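PDB 3K8G: 30kLP from Treponema pallidum, which alters membrane permeability at acidic pH and might be involved in ligand transport at the outer membrane. Local coordinates for residues S105-D109 with I121-R127; V9-V15 with F68-G72; L186-L191 with T203-L208. One frame throughout, in Å; residues are numbered along the deposited sequence.

Contact 1 of 3, residues S105-D109 with I121-R127; sequences SEHTD and IFGSSKR
Arg127 and Asp109 make the charged part of this contact, a salt bridge in which the arginine grips the carboxylate side-on with NE and NH2. NE lies 2.7 Å from Asp109 OD2, which it meets from above the carboxylate plane, while NH2 takes Asp109 OD1 on its syn side at 3.1 Å in a nearly straight bond (169°). The two flat groups are therefore not coplanar but turned 35° apart. From CG to NE the arginine chain is extended, and it carries the guanidinium back from the type I turn Ser124-Arg127 to the other segment. There NH1 also donates to Glu106 O at 3.1 Å, and the carbonyl carbon of His107 sits over the centre of one guanidinium face, so the group is bonded along its edge and covered on one face.

Backbone bonds form a second group. Asp109 and Ile121 are a hydrogen-bonded antiparallel pair, Asp109 N to Ile121 O being 2.8 Å, and two residues along Gly123 N donates to His107 O at 2.9 Å. The imidazole adds a side-chain bond to this end, His107 ND1 donating to Gly123 O at 3.1 Å from above the carbonyl plane.

Around Phe122 contacts are nonpolar or edge-on: Thr108 OG1 lies at the ring edge, 3.3 Å from CD1, and CE1 approaches His107 CB. CG anti to the backbone N (chi1 167°) sets the ring beside these residues; the rings of Tyr256 and His41 also meet it.

This is the open end of the antiparallel beta hairpin 108-114/117-123, where the chains leave the strands and an arginine ties them together.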
ATOM      1  N   SER A 105      16.191   3.085 -12.390  1.00 19.00           N
ATOM      2  CA  SER A 105      15.731   4.088 -13.354  1.00 21.57           C
ATOM      3  C   SER A 105      15.563   5.434 -12.632  1.00 22.17           C
ATOM      4  O   SER A 105      15.781   5.519 -11.419  1.00 22.38           O
ATOM      5  CB  SER A 105      14.419   3.643 -14.022  1.00 20.83           C
ATOM      6  OG  SER A 105      13.354   3.476 -13.078  1.00 22.59           O
ATOM      7  N   GLU A 106      15.163   6.476 -13.354  1.00 21.64           N
ATOM      8  CA  GLU A 106      14.973   7.801 -12.737  1.00 23.21           C
ATOM      9  C   GLU A 106      14.245   7.780 -11.381  1.00 21.80           C
ATOM     10  O   GLU A 106      14.705   8.382 -10.404  1.00 21.86           O
ATOM     11  CB  GLU A 106      14.201   8.738 -13.675  1.00 22.24           C
ATOM     12  CG  GLU A 106      14.174  10.190 -13.197  1.00 30.00           C
ATOM     13  CD  GLU A 106      15.554  10.863 -13.217  1.00 40.34           C
ATOM     14  OE1 GLU A 106      16.518  10.285 -13.780  1.00 42.72           O
ATOM     15  OE2 GLU A 106      15.671  11.984 -12.676  1.00 44.98           O
ATOM     16  N   HIS A 107      13.079   7.154 -11.350  1.00 21.63           N
ATOM     17  CA  HIS A 107      12.273   7.167 -10.125  1.00 22.49           C
ATOM     18  C   HIS A 107      12.034   5.793  -9.481  1.00 22.50           C
ATOM     19  O   HIS A 107      11.458   5.726  -8.396  1.00 18.70           O
ATOM     20  CB  HIS A 107      10.934   7.843 -10.390  1.00 21.93           C
ATOM     21  CG  HIS A 107      11.049   9.315 -10.639  1.00 30.15           C
ATOM     22  ND1 HIS A 107      11.532  10.195  -9.691  1.00 32.99           N
ATOM     23  CD2 HIS A 107      10.750  10.060 -11.729  1.00 29.08           C
ATOM     24  CE1 HIS A 107      11.537  11.418 -10.193  1.00 34.06           C
ATOM     25  NE2 HIS A 107      11.060  11.364 -11.425  1.00 34.00           N
ATOM     26  N   THR A 108      12.435   4.717 -10.163  1.00 23.01           N
ATOM     27  CA  THR A 108      12.132   3.358  -9.716  1.00 22.92           C
ATOM     28  C   THR A 108      13.347   2.445  -9.673  1.00 22.23           C
ATOM     29  O   THR A 108      14.111   2.371 -10.644  1.00 21.53           O
ATOM     30  CB  THR A 108      11.023   2.720 -10.577  1.00 23.46           C
ATOM     31  OG1 THR A 108       9.941   3.637 -10.694  1.00 26.19           O
ATOM     32  CG2 THR A 108      10.487   1.441  -9.924  1.00 24.07           C
ATOM     33  N   ASP A 109      13.548   1.787  -8.518  1.00 18.96           N
ATOM     34  CA  ASP A 109      14.548   0.746  -8.362  1.00 15.76           C
ATOM     35  C   ASP A 109      13.869  -0.594  -8.081  1.00 17.29           C
ATOM     36  O   ASP A 109      12.874  -0.658  -7.366  1.00 15.08           O
ATOM     37  CB  ASP A 109      15.532   1.146  -7.267  1.00 17.58           C
ATOM     38  CG  ASP A 109      16.096   2.554  -7.504  1.00 22.04           C
ATOM     39  OD1 ASP A 109      16.441   2.863  -8.688  1.00 31.01           O
ATOM     40  OD2 ASP A 109      16.119   3.370  -6.564  1.00 18.30           O
ATOM     41  N   ILE A 121      11.369   0.162  -5.030  1.00  9.73           N
ATOM     42  CA  ILE A 121      11.381   1.398  -4.298  1.00  9.70           C
ATOM     43  C   ILE A 121      11.137   2.473  -5.345  1.00 13.05           C
ATOM     44  O   ILE A 121      11.866   2.544  -6.353  1.00 10.99           O
ATOM     45  CB  ILE A 121      12.782   1.633  -3.632  1.00 11.22           C
ATOM     46  CG1 ILE A 121      13.127   0.473  -2.671  1.00 12.34           C
ATOM     47  CG2 ILE A 121      12.816   3.015  -2.943  1.00 13.21           C
ATOM     48  CD1 ILE A 121      14.569   0.545  -2.117  1.00 13.74           C
ATOM     49  N   PHE A 122      10.111   3.280  -5.117  1.00 11.85           N
ATOM     50  CA  PHE A 122       9.693   4.297  -6.072  1.00 13.80           C
ATOM     51  C   PHE A 122       9.655   5.648  -5.380  1.00 12.63           C
ATOM     52  O   PHE A 122       9.118   5.768  -4.277  1.00 12.66           O
ATOM     53  CB  PHE A 122       8.275   3.979  -6.580  1.00 14.36           C
ATOM     54  CG  PHE A 122       7.649   5.120  -7.308  1.00 15.46           C
ATOM     55  CD1 PHE A 122       7.991   5.374  -8.641  1.00 18.79           C
ATOM     56  CD2 PHE A 122       6.781   5.988  -6.646  1.00 16.57           C
ATOM     57  CE1 PHE A 122       7.442   6.478  -9.330  1.00 22.57           C
ATOM     58  CE2 PHE A 122       6.225   7.090  -7.327  1.00 17.72           C
ATOM     59  CZ  PHE A 122       6.558   7.335  -8.653  1.00 22.14           C
ATOM     60  N   GLY A 123      10.174   6.687  -6.015  1.00 12.02           N
ATOM     61  CA  GLY A 123       9.888   8.034  -5.510  1.00 12.62           C
ATOM     62  C   GLY A 123      10.949   9.069  -5.780  1.00 14.43           C
ATOM     63  O   GLY A 123      11.577   9.048  -6.823  1.00 13.95           O
ATOM     64  N   SER A 124      11.135   9.971  -4.832  1.00 14.48           N
ATOM     65  CA  SER A 124      12.050  11.081  -5.000  1.00 13.32           C
ATOM     66  C   SER A 124      13.525  10.640  -4.966  1.00 14.21           C
ATOM     67  O   SER A 124      13.848   9.482  -4.675  1.00 13.98           O
ATOM     68  CB  SER A 124      11.816  12.072  -3.875  1.00 14.03           C
ATOM     69  OG  SER A 124      12.458  11.620  -2.698  1.00 12.93           O
ATOM     70  N   SER A 125      14.428  11.583  -5.199  1.00 12.08           N
ATOM     71  CA  SER A 125      15.867  11.288  -5.101  1.00 15.51           C
ATOM     72  C   SER A 125      16.344  10.910  -3.669  1.00 16.52           C
ATOM     73  O   SER A 125      17.421  10.361  -3.503  1.00 17.79           O
ATOM     74  CB  SER A 125      16.678  12.463  -5.670  1.00 15.30           C
ATOM     75  OG  SER A 125      16.712  13.528  -4.736  1.00 18.47           O
ATOM     76  N   LYS A 126      15.514  11.163  -2.657  1.00 15.81           N
ATOM     77  CA  LYS A 126      15.801  10.801  -1.266  1.00 14.91           C
ATOM     78  C   LYS A 126      15.264   9.395  -0.890  1.00 13.94           C
ATOM     79  O   LYS A 126      15.370   8.955   0.252  1.00 12.63           O
ATOM     80  CB  LYS A 126      15.160  11.828  -0.344  1.00 15.38           C
ATOM     81  CG  LYS A 126      15.777  13.230  -0.380  1.00 19.37           C
ATOM     82  CD  LYS A 126      16.939  13.256   0.586  1.00 28.66           C
ATOM     83  CE  LYS A 126      17.291  14.663   1.032  1.00 30.44           C
ATOM     84  NZ  LYS A 126      18.186  14.558   2.209  1.00 24.77           N
ATOM     85  N   ARG A 127      14.731   8.681  -1.861  1.00 12.38           N
ATOM     86  CA  ARG A 127      14.260   7.305  -1.609  1.00 11.54           C
ATOM     87  C   ARG A 127      15.396   6.373  -1.137  1.00 12.20           C
ATOM     88  O   ARG A 127      16.579   6.562  -1.461  1.00  9.89           O
ATOM     89  CB  ARG A 127      13.615   6.726  -2.841  1.00 10.74           C
ATOM     90  CG  ARG A 127      14.565   6.363  -3.990  1.00 11.56           C
ATOM     91  CD  ARG A 127      13.706   6.018  -5.183  1.00 13.17           C
ATOM     92  NE  ARG A 127      14.495   5.578  -6.351  1.00 12.78           N
ATOM     93  CZ  ARG A 127      14.884   6.358  -7.347  1.00 19.92           C
ATOM     94  NH1 ARG A 127      14.549   7.652  -7.359  1.00 22.06           N
ATOM     95  NH2 ARG A 127      15.585   5.823  -8.355  1.00 20.78           N
TER

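Contact 2 of 3, residues V9-V15 with F68-G72; sequences VDPLGVV and FRLFG
Phe71 takes most of the apolar contact from Val9, Pro11, Val14 and Val15, and its side chain can be followed outward from the strand. CB touches Val15 CG1 at 3.7 Å, the last residue of the short helix crossing the phenylalanine at about a right angle. CG stands anti to the backbone N (chi1 -178°), which puts the ring under Pro11 and Val9 at the start of the helix. Two ring atoms then meet proline: CD2 is 3.4 Å from Pro11 CB, CE2 is 3.6 Å from Pro11 CG, and Pro11 CA lies over the ring face, displaced toward the rim. Across the ring, CD1 meets Val14 CG1 at 3.8 Å, obliquely and from the same side of the plane. The tip, CZ, ends at Val9 CG1, 3.9 Å away, so residues before and within the helix all close on one ring.

The polar link is at the far end of the helix. Arg69 NH1 donates to Val15 O at 3.3 Å, tilted 24° from the carbonyl plane, while Arg69 NH2 makes its salt bridge with Glu67 and the guanidinium lies in a cation-pi contact with Phe62. At the helix start Asp10 is the N-cap, its OD1 accepting from Leu12 N at 3.1 Å.

The helix runs nearly antiparallel to strand 68-72, the two axes 152° apart and 8.0 Å at their closest. Pro11 and Val15 also touch strand 54-62, Val9 reaches Phe117 of strand 117-123, and Leu12, on the side turned from the strand, packs on helix 147-153.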
ATOM      1  N   VAL A   9      11.000 -14.843   5.899  1.00 35.30           N
ATOM      2  CA  VAL A   9      11.002 -13.422   5.558  1.00 30.01           C
ATOM      3  C   VAL A   9       9.618 -12.838   5.888  1.00 26.70           C
ATOM      4  O   VAL A   9       8.631 -13.302   5.339  1.00 26.07           O
ATOM      5  CB  VAL A   9      11.312 -13.202   4.032  1.00 30.42           C
ATOM      6  CG1 VAL A   9      11.086 -11.749   3.622  1.00 28.41           C
ATOM      7  CG2 VAL A   9      12.725 -13.632   3.674  1.00 30.24           C
ATOM      8  N   ASP A  10       9.546 -11.832   6.763  1.00 24.25           N
ATOM      9  CA  ASP A  10       8.286 -11.085   6.983  1.00 23.36           C
ATOM     10  C   ASP A  10       8.315  -9.853   6.089  1.00 19.02           C
ATOM     11  O   ASP A  10       9.157  -8.955   6.271  1.00 16.96           O
ATOM     12  CB  ASP A  10       8.058 -10.665   8.459  1.00 25.23           C
ATOM     13  CG  ASP A  10       6.606 -10.106   8.723  1.00 26.71           C
ATOM     14  OD1 ASP A  10       5.903  -9.617   7.775  1.00 25.07           O
ATOM     15  OD2 ASP A  10       6.155 -10.148   9.903  1.00 26.90           O
ATOM     16  N   PRO A  11       7.415  -9.808   5.092  1.00 16.80           N
ATOM     17  CA  PRO A  11       7.496  -8.672   4.171  1.00 15.04           C
ATOM     18  C   PRO A  11       7.332  -7.311   4.838  1.00 12.95           C
ATOM     19  O   PRO A  11       7.874  -6.315   4.326  1.00  9.96           O
ATOM     20  CB  PRO A  11       6.326  -8.931   3.189  1.00 15.84           C
ATOM     21  CG  PRO A  11       6.216 -10.449   3.175  1.00 17.69           C
ATOM     22  CD  PRO A  11       6.399 -10.790   4.664  1.00 17.51           C
ATOM     23  N   LEU A  12       6.564  -7.229   5.930  1.00 10.50           N
ATOM     24  CA  LEU A  12       6.398  -5.927   6.632  1.00 10.58           C
ATOM     25  C   LEU A  12       7.719  -5.443   7.257  1.00 11.15           C
ATOM     26  O   LEU A  12       7.975  -4.255   7.281  1.00 10.16           O
ATOM     27  CB  LEU A  12       5.272  -5.990   7.687  1.00 11.71           C
ATOM     28  CG  LEU A  12       3.876  -6.167   7.005  1.00 16.39           C
ATOM     29  CD1 LEU A  12       2.780  -6.511   8.019  1.00 18.47           C
ATOM     30  CD2 LEU A  12       3.496  -4.956   6.149  1.00 15.15           C
ATOM     31  N   GLY A  13       8.547  -6.376   7.721  1.00  9.36           N
ATOM     32  CA  GLY A  13       9.878  -6.015   8.255  1.00 10.46           C
ATOM     33  C   GLY A  13      10.816  -5.571   7.156  1.00  8.93           C
ATOM     34  O   GLY A  13      11.767  -4.836   7.416  1.00 11.22           O
ATOM     35  N   VAL A  14      10.543  -6.006   5.921  1.00 10.11           N
ATOM     36  CA  VAL A  14      11.379  -5.609   4.771  1.00 11.21           C
ATOM     37  C   VAL A  14      11.042  -4.213   4.237  1.00 10.46           C
ATOM     38  O   VAL A  14      11.946  -3.423   3.935  1.00 11.00           O
ATOM     39  CB  VAL A  14      11.310  -6.631   3.589  1.00 12.19           C
ATOM     40  CG1 VAL A  14      12.170  -6.127   2.379  1.00 10.08           C
ATOM     41  CG2 VAL A  14      11.728  -8.041   4.017  1.00 10.68           C
ATOM     42  N   VAL A  15       9.757  -3.877   4.110  1.00 11.37           N
ATOM     43  CA  VAL A  15       9.406  -2.515   3.657  1.00 11.06           C
ATOM     44  C   VAL A  15       9.804  -1.457   4.719  1.00 12.46           C
ATOM     45  O   VAL A  15      10.069  -0.305   4.389  1.00 12.55           O
ATOM     46  CB  VAL A  15       7.924  -2.366   3.195  1.00 10.41           C
ATOM     47  CG1 VAL A  15       7.653  -3.371   2.028  1.00 11.77           C
ATOM     48  CG2 VAL A  15       6.930  -2.619   4.361  1.00 10.89           C
ATOM     49  N   PHE A  68       7.691   5.218  -1.905  1.00  9.26           N
ATOM     50  CA  PHE A  68       6.982   3.988  -1.560  1.00  9.67           C
ATOM     51  C   PHE A  68       8.006   2.871  -1.595  1.00 12.22           C
ATOM     52  O   PHE A  68       8.886   2.856  -2.470  1.00 11.16           O
ATOM     53  CB  PHE A  68       5.924   3.658  -2.628  1.00 10.50           C
ATOM     54  CG  PHE A  68       4.639   4.429  -2.504  1.00 15.34           C
ATOM     55  CD1 PHE A  68       3.561   3.892  -1.795  1.00 14.65           C
ATOM     56  CD2 PHE A  68       4.453   5.627  -3.202  1.00 18.69           C
ATOM     57  CE1 PHE A  68       2.316   4.567  -1.723  1.00 15.88           C
ATOM     58  CE2 PHE A  68       3.208   6.316  -3.137  1.00 18.14           C
ATOM     59  CZ  PHE A  68       2.154   5.785  -2.380  1.00 14.37           C
ATOM     60  N   ARG A  69       7.907   1.932  -0.652  1.00  9.96           N
ATOM     61  CA  ARG A  69       8.724   0.733  -0.693  1.00  9.62           C
ATOM     62  C   ARG A  69       7.766  -0.404  -0.747  1.00 10.76           C
ATOM     63  O   ARG A  69       6.844  -0.447   0.069  1.00 10.24           O
ATOM     64  CB  ARG A  69       9.573   0.615   0.564  1.00 10.49           C
ATOM     65  CG  ARG A  69      10.481   1.868   0.801  1.00 11.76           C
ATOM     66  CD  ARG A  69      11.453   1.601   1.974  1.00 12.17           C
ATOM     67  NE  ARG A  69      11.964   2.892   2.451  1.00 11.13           N
ATOM     68  CZ  ARG A  69      12.271   3.157   3.710  1.00 11.03           C
ATOM     69  NH1 ARG A  69      12.146   2.216   4.659  1.00  9.43           N
ATOM     70  NH2 ARG A  69      12.699   4.365   4.028  1.00  9.11           N
ATOM     71  N   LEU A  70       7.988  -1.333  -1.680  1.00 11.87           N
ATOM     72  CA  LEU A  70       7.011  -2.377  -1.956  1.00  9.99           C
ATOM     73  C   LEU A  70       7.705  -3.723  -1.975  1.00  9.72           C
ATOM     74  O   LEU A  70       8.804  -3.878  -2.487  1.00 11.62           O
ATOM     75  CB  LEU A  70       6.331  -2.152  -3.327  1.00 12.36           C
ATOM     76  CG  LEU A  70       5.697  -0.767  -3.519  1.00 18.67           C
ATOM     77  CD1 LEU A  70       5.530  -0.411  -4.974  1.00 26.44           C
ATOM     78  CD2 LEU A  70       4.357  -0.757  -2.761  1.00 17.87           C
ATOM     79  N   PHE A  71       7.021  -4.712  -1.443  1.00 10.52           N
ATOM     80  CA  PHE A  71       7.498  -6.055  -1.468  1.00 11.87           C
ATOM     81  C   PHE A  71       6.412  -6.956  -2.055  1.00 13.06           C
ATOM     82  O   PHE A  71       5.264  -6.911  -1.616  1.00 11.78           O
ATOM     83  CB  PHE A  71       7.864  -6.483  -0.042  1.00 11.35           C
ATOM     84  CG  PHE A  71       8.419  -7.875   0.048  1.00 12.12           C
ATOM     85  CD1 PHE A  71       9.791  -8.086   0.151  1.00 18.45           C
ATOM     86  CD2 PHE A  71       7.560  -8.975   0.065  1.00 14.42           C
ATOM     87  CE1 PHE A  71      10.316  -9.385   0.267  1.00 15.00           C
ATOM     88  CE2 PHE A  71       8.078 -10.290   0.156  1.00 18.99           C
ATOM     89  CZ  PHE A  71       9.446 -10.479   0.273  1.00 12.61           C
ATOM     90  N   GLY A  72       6.787  -7.743  -3.062  1.00 12.11           N
ATOM     91  CA  GLY A  72       5.818  -8.638  -3.747  1.00 14.17           C
ATOM     92  C   GLY A  72       6.163 -10.108  -3.563  1.00 12.87           C
ATOM     93  O   GLY A  72       7.327 -10.460  -3.612  1.00 11.60           O
TER

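Contact 3 of 3, residues L186-L191 with T203-L208; sequences LGAMEL and TLSLQL
Two strands, 189-191 and 203-207, run almost exactly antiparallel, their axes 175° apart and 4.7 Å at closest approach, with Glu190 and Ser205 as the hydrogen-bonded pair. Glu190 N reaches Ser205 O at 2.9 Å; before strand 189-191 begins, Gly187 N donates to Gln207 O at 2.8 Å.

Met189, Leu191, Leu204 and Leu206 cover one face. Leu191 CD1 lies 3.8 Å from Leu204 CB, and Met189, extended through chi1 and chi2 (170° and -172°), brings SD to 4.1 Å from Leu204 CD2. Helix 169-176 covers part of this face through Ile173, Phe172 and Leu176. Beyond the strand ends, Leu186 straddles two partners with its branches: CD1 meets Leu206 CD2 at 3.7 Å, the two side chains crossing at about a right angle, whereas CD2 lies beside Leu208 CD2, the pair pointing the same way and packed tightly.

The other face, of Glu190 and Ser205, is polar. One water lies 2.7 Å from both Glu190 OE2 and Ser205 OG, joining the side chains; the carboxylate's OE1 also bonds to Tyr192 and the serine hydroxyl to Arg235. A second water donates to Ala188 O and Ser205 O.

Such a division, apolar on one face with polar, water-bridged side chains on the other, is that of an amphipathic antiparallel hairpin, here 189-196/199-207, consistent with its place in the U-shaped beta-half-barrel.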
ATOM      1  N   LEU A 186      -7.598  14.184  14.477  1.00 33.91           N
ATOM      2  CA  LEU A 186      -7.924  12.779  14.696  1.00 31.09           C
ATOM      3  C   LEU A 186      -6.679  11.888  14.539  1.00 28.54           C
ATOM      4  O   LEU A 186      -5.637  12.323  14.055  1.00 29.75           O
ATOM      5  CB  LEU A 186      -9.039  12.339  13.739  1.00 30.69           C
ATOM      6  CG  LEU A 186     -10.326  13.161  13.643  1.00 34.28           C
ATOM      7  CD1 LEU A 186     -10.917  13.110  12.230  1.00 37.62           C
ATOM      8  CD2 LEU A 186     -11.370  12.691  14.654  1.00 36.89           C
ATOM      9  N   GLY A 187      -6.805  10.631  14.944  1.00 23.97           N
ATOM     10  CA  GLY A 187      -5.663   9.770  15.043  1.00 18.73           C
ATOM     11  C   GLY A 187      -5.565   8.828  13.852  1.00 17.48           C
ATOM     12  O   GLY A 187      -5.946   9.166  12.722  1.00 13.72           O
ATOM     13  N   ALA A 188      -5.087   7.636  14.152  1.00 13.75           N
ATOM     14  CA  ALA A 188      -4.823   6.614  13.164  1.00 14.51           C
ATOM     15  C   ALA A 188      -6.116   6.070  12.566  1.00 14.12           C
ATOM     16  O   ALA A 188      -7.160   6.038  13.244  1.00 12.90           O
ATOM     17  CB  ALA A 188      -4.016   5.512  13.819  1.00 14.56           C
ATOM     18  N   MET A 189      -6.053   5.669  11.295  1.00 12.86           N
ATOM     19  CA  MET A 189      -7.185   5.095  10.628  1.00 11.74           C
ATOM     20  C   MET A 189      -6.807   3.699  10.149  1.00 11.76           C
ATOM     21  O   MET A 189      -5.738   3.522   9.560  1.00 10.81           O
ATOM     22  CB  MET A 189      -7.621   5.941   9.412  1.00 13.42           C
ATOM     23  CG  MET A 189      -8.683   5.243   8.502  1.00 18.43           C
ATOM     24  SD  MET A 189      -9.078   6.095   6.919  1.00 27.05           S
ATOM     25  CE  MET A 189      -9.733   7.598   7.561  1.00 24.67           C
ATOM     26  N   GLU A 190      -7.696   2.728  10.369  1.00 11.76           N
ATOM     27  CA  GLU A 190      -7.577   1.405   9.711  1.00 11.44           C
ATOM     28  C   GLU A 190      -8.646   1.397   8.611  1.00 14.34           C
ATOM     29  O   GLU A 190      -9.773   1.808   8.860  1.00 15.67           O
ATOM     30  CB  GLU A 190      -7.966   0.306  10.698  1.00 14.13           C
ATOM     31  CG  GLU A 190      -7.034   0.091  11.852  1.00 17.06           C
ATOM     32  CD  GLU A 190      -7.575  -1.008  12.776  1.00 15.77           C
ATOM     33  OE1 GLU A 190      -7.842  -2.111  12.299  1.00 15.45           O
ATOM     34  OE2 GLU A 190      -7.705  -0.761  13.982  1.00 25.87           O
ATOM     35  N   LEU A 191      -8.318   0.885   7.432  1.00 12.66           N
ATOM     36  CA  LEU A 191      -9.256   0.889   6.315  1.00 12.38           C
ATOM     37  C   LEU A 191      -9.171  -0.421   5.578  1.00 12.45           C
ATOM     38  O   LEU A 191      -8.069  -0.821   5.161  1.00 10.25           O
ATOM     39  CB  LEU A 191      -8.905   2.049   5.355  1.00 12.14           C
ATOM     40  CG  LEU A 191      -9.649   2.184   4.036  1.00 14.16           C
ATOM     41  CD1 LEU A 191     -11.148   2.445   4.319  1.00 12.58           C
ATOM     42  CD2 LEU A 191      -9.021   3.305   3.207  1.00 14.55           C
ATOM     43  N   THR A 203     -14.808  -0.746   5.252  1.00 16.66           N
ATOM     44  CA  THR A 203     -15.066  -0.482   6.653  1.00 17.07           C
ATOM     45  C   THR A 203     -13.820   0.223   7.110  1.00 16.13           C
ATOM     46  O   THR A 203     -12.704  -0.130   6.691  1.00 15.45           O
ATOM     47  CB  THR A 203     -15.142  -1.758   7.539  1.00 20.09           C
ATOM     48  OG1 THR A 203     -16.017  -2.715   6.963  1.00 30.58           O
ATOM     49  CG2 THR A 203     -15.681  -1.414   8.921  1.00 20.34           C
ATOM     50  N   LEU A 204     -13.998   1.176   8.004  1.00 13.96           N
ATOM     51  CA  LEU A 204     -12.844   1.835   8.606  1.00 15.08           C
ATOM     52  C   LEU A 204     -13.101   2.109  10.073  1.00 15.56           C
ATOM     53  O   LEU A 204     -14.265   2.155  10.544  1.00 15.31           O
ATOM     54  CB  LEU A 204     -12.447   3.106   7.839  1.00 14.63           C
ATOM     55  CG  LEU A 204     -13.385   4.329   7.816  1.00 18.39           C
ATOM     56  CD1 LEU A 204     -13.234   5.207   9.093  1.00 16.45           C
ATOM     57  CD2 LEU A 204     -13.112   5.187   6.585  1.00 16.71           C
ATOM     58  N   SER A 205     -11.998   2.252  10.799  1.00 14.61           N
ATOM     59  CA  SER A 205     -12.034   2.689  12.150  1.00 16.95           C
ATOM     60  C   SER A 205     -11.101   3.893  12.221  1.00 17.82           C
ATOM     61  O   SER A 205      -9.995   3.866  11.662  1.00 18.66           O
ATOM     62  CB  SER A 205     -11.543   1.550  13.035  1.00 17.39           C
ATOM     63  OG  SER A 205     -11.572   1.929  14.391  1.00 25.53           O
ATOM     64  N   LEU A 206     -11.527   4.937  12.918  1.00 14.78           N
ATOM     65  CA  LEU A 206     -10.742   6.152  13.021  1.00 15.57           C
ATOM     66  C   LEU A 206     -10.636   6.518  14.500  1.00 17.74           C
ATOM     67  O   LEU A 206     -11.659   6.605  15.207  1.00 16.89           O
ATOM     68  CB  LEU A 206     -11.399   7.285  12.205  1.00 14.86           C
ATOM     69  CG  LEU A 206     -10.877   8.721  12.313  1.00 23.97           C
ATOM     70  CD1 LEU A 206      -9.468   8.843  11.704  1.00 22.59           C
ATOM     71  CD2 LEU A 206     -11.866   9.634  11.554  1.00 24.77           C
ATOM     72  N   GLN A 207      -9.405   6.731  14.957  1.00 16.19           N
ATOM     73  CA  GLN A 207      -9.147   7.049  16.344  1.00 18.21           C
ATOM     74  C   GLN A 207      -9.583   8.500  16.578  1.00 19.31           C
ATOM     75  O   GLN A 207      -9.182   9.418  15.841  1.00 20.54           O
ATOM     76  CB  GLN A 207      -7.639   6.810  16.654  1.00 17.15           C
ATOM     77  CG  GLN A 207      -7.323   6.626  18.143  1.00 30.11           C
ATOM     78  CD  GLN A 207      -7.746   5.250  18.704  1.00 33.72           C
ATOM     79  OE1 GLN A 207      -7.384   4.192  18.172  1.00 41.84           O
ATOM     80  NE2 GLN A 207      -8.501   5.274  19.782  1.00 37.54           N
ATOM     81  N   LEU A 208     -10.468   8.697  17.550  1.00 20.61           N
ATOM     82  CA  LEU A 208     -11.027  10.022  17.824  1.00 22.65           C
ATOM     83  C   LEU A 208     -10.310  10.759  18.970  1.00 24.05           C
ATOM     84  O   LEU A 208     -10.443  11.979  19.102  1.00 24.16           O
ATOM     85  CB  LEU A 208     -12.517   9.920  18.173  1.00 23.25           C
ATOM     86  CG  LEU A 208     -13.497   9.385  17.109  1.00 23.48           C
ATOM     87  CD1 LEU A 208     -14.882   9.143  17.718  1.00 26.61           C
ATOM     88  CD2 LEU A 208     -13.607  10.321  15.899  1.00 27.82           C
TER
HETATM   89  O   HOH W   1      -7.753   3.490  14.028  1.00 28.68           O
HETATM   90  O   HOH W   2      -8.941   1.442  14.998  1.00 37.28           O

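How the contacts relate
Contacts 1 and 2 are neighbours, their centres about 16 Å apart, and they touch directly: Phe122 O of contact 1 lies 2.8 Å from Phe68 N of contact 2, a probable hydrogen bond between adjacent strands 117-123 and 67-74. Contact 3 stands apart. Its centre is about 30 Å from that of contact 1, on the opposite side of the chain's centre, and about 23 Å from that of contact 2, with nearest atoms about 12 Å away. All three reach strands of the half-barrel that encloses the large hydrophobic cavity. Phe122, Leu70 and Thr203 each lie close to bound methylpentanediol, probably from the crystallisation liquor, though not necessarily the same molecule.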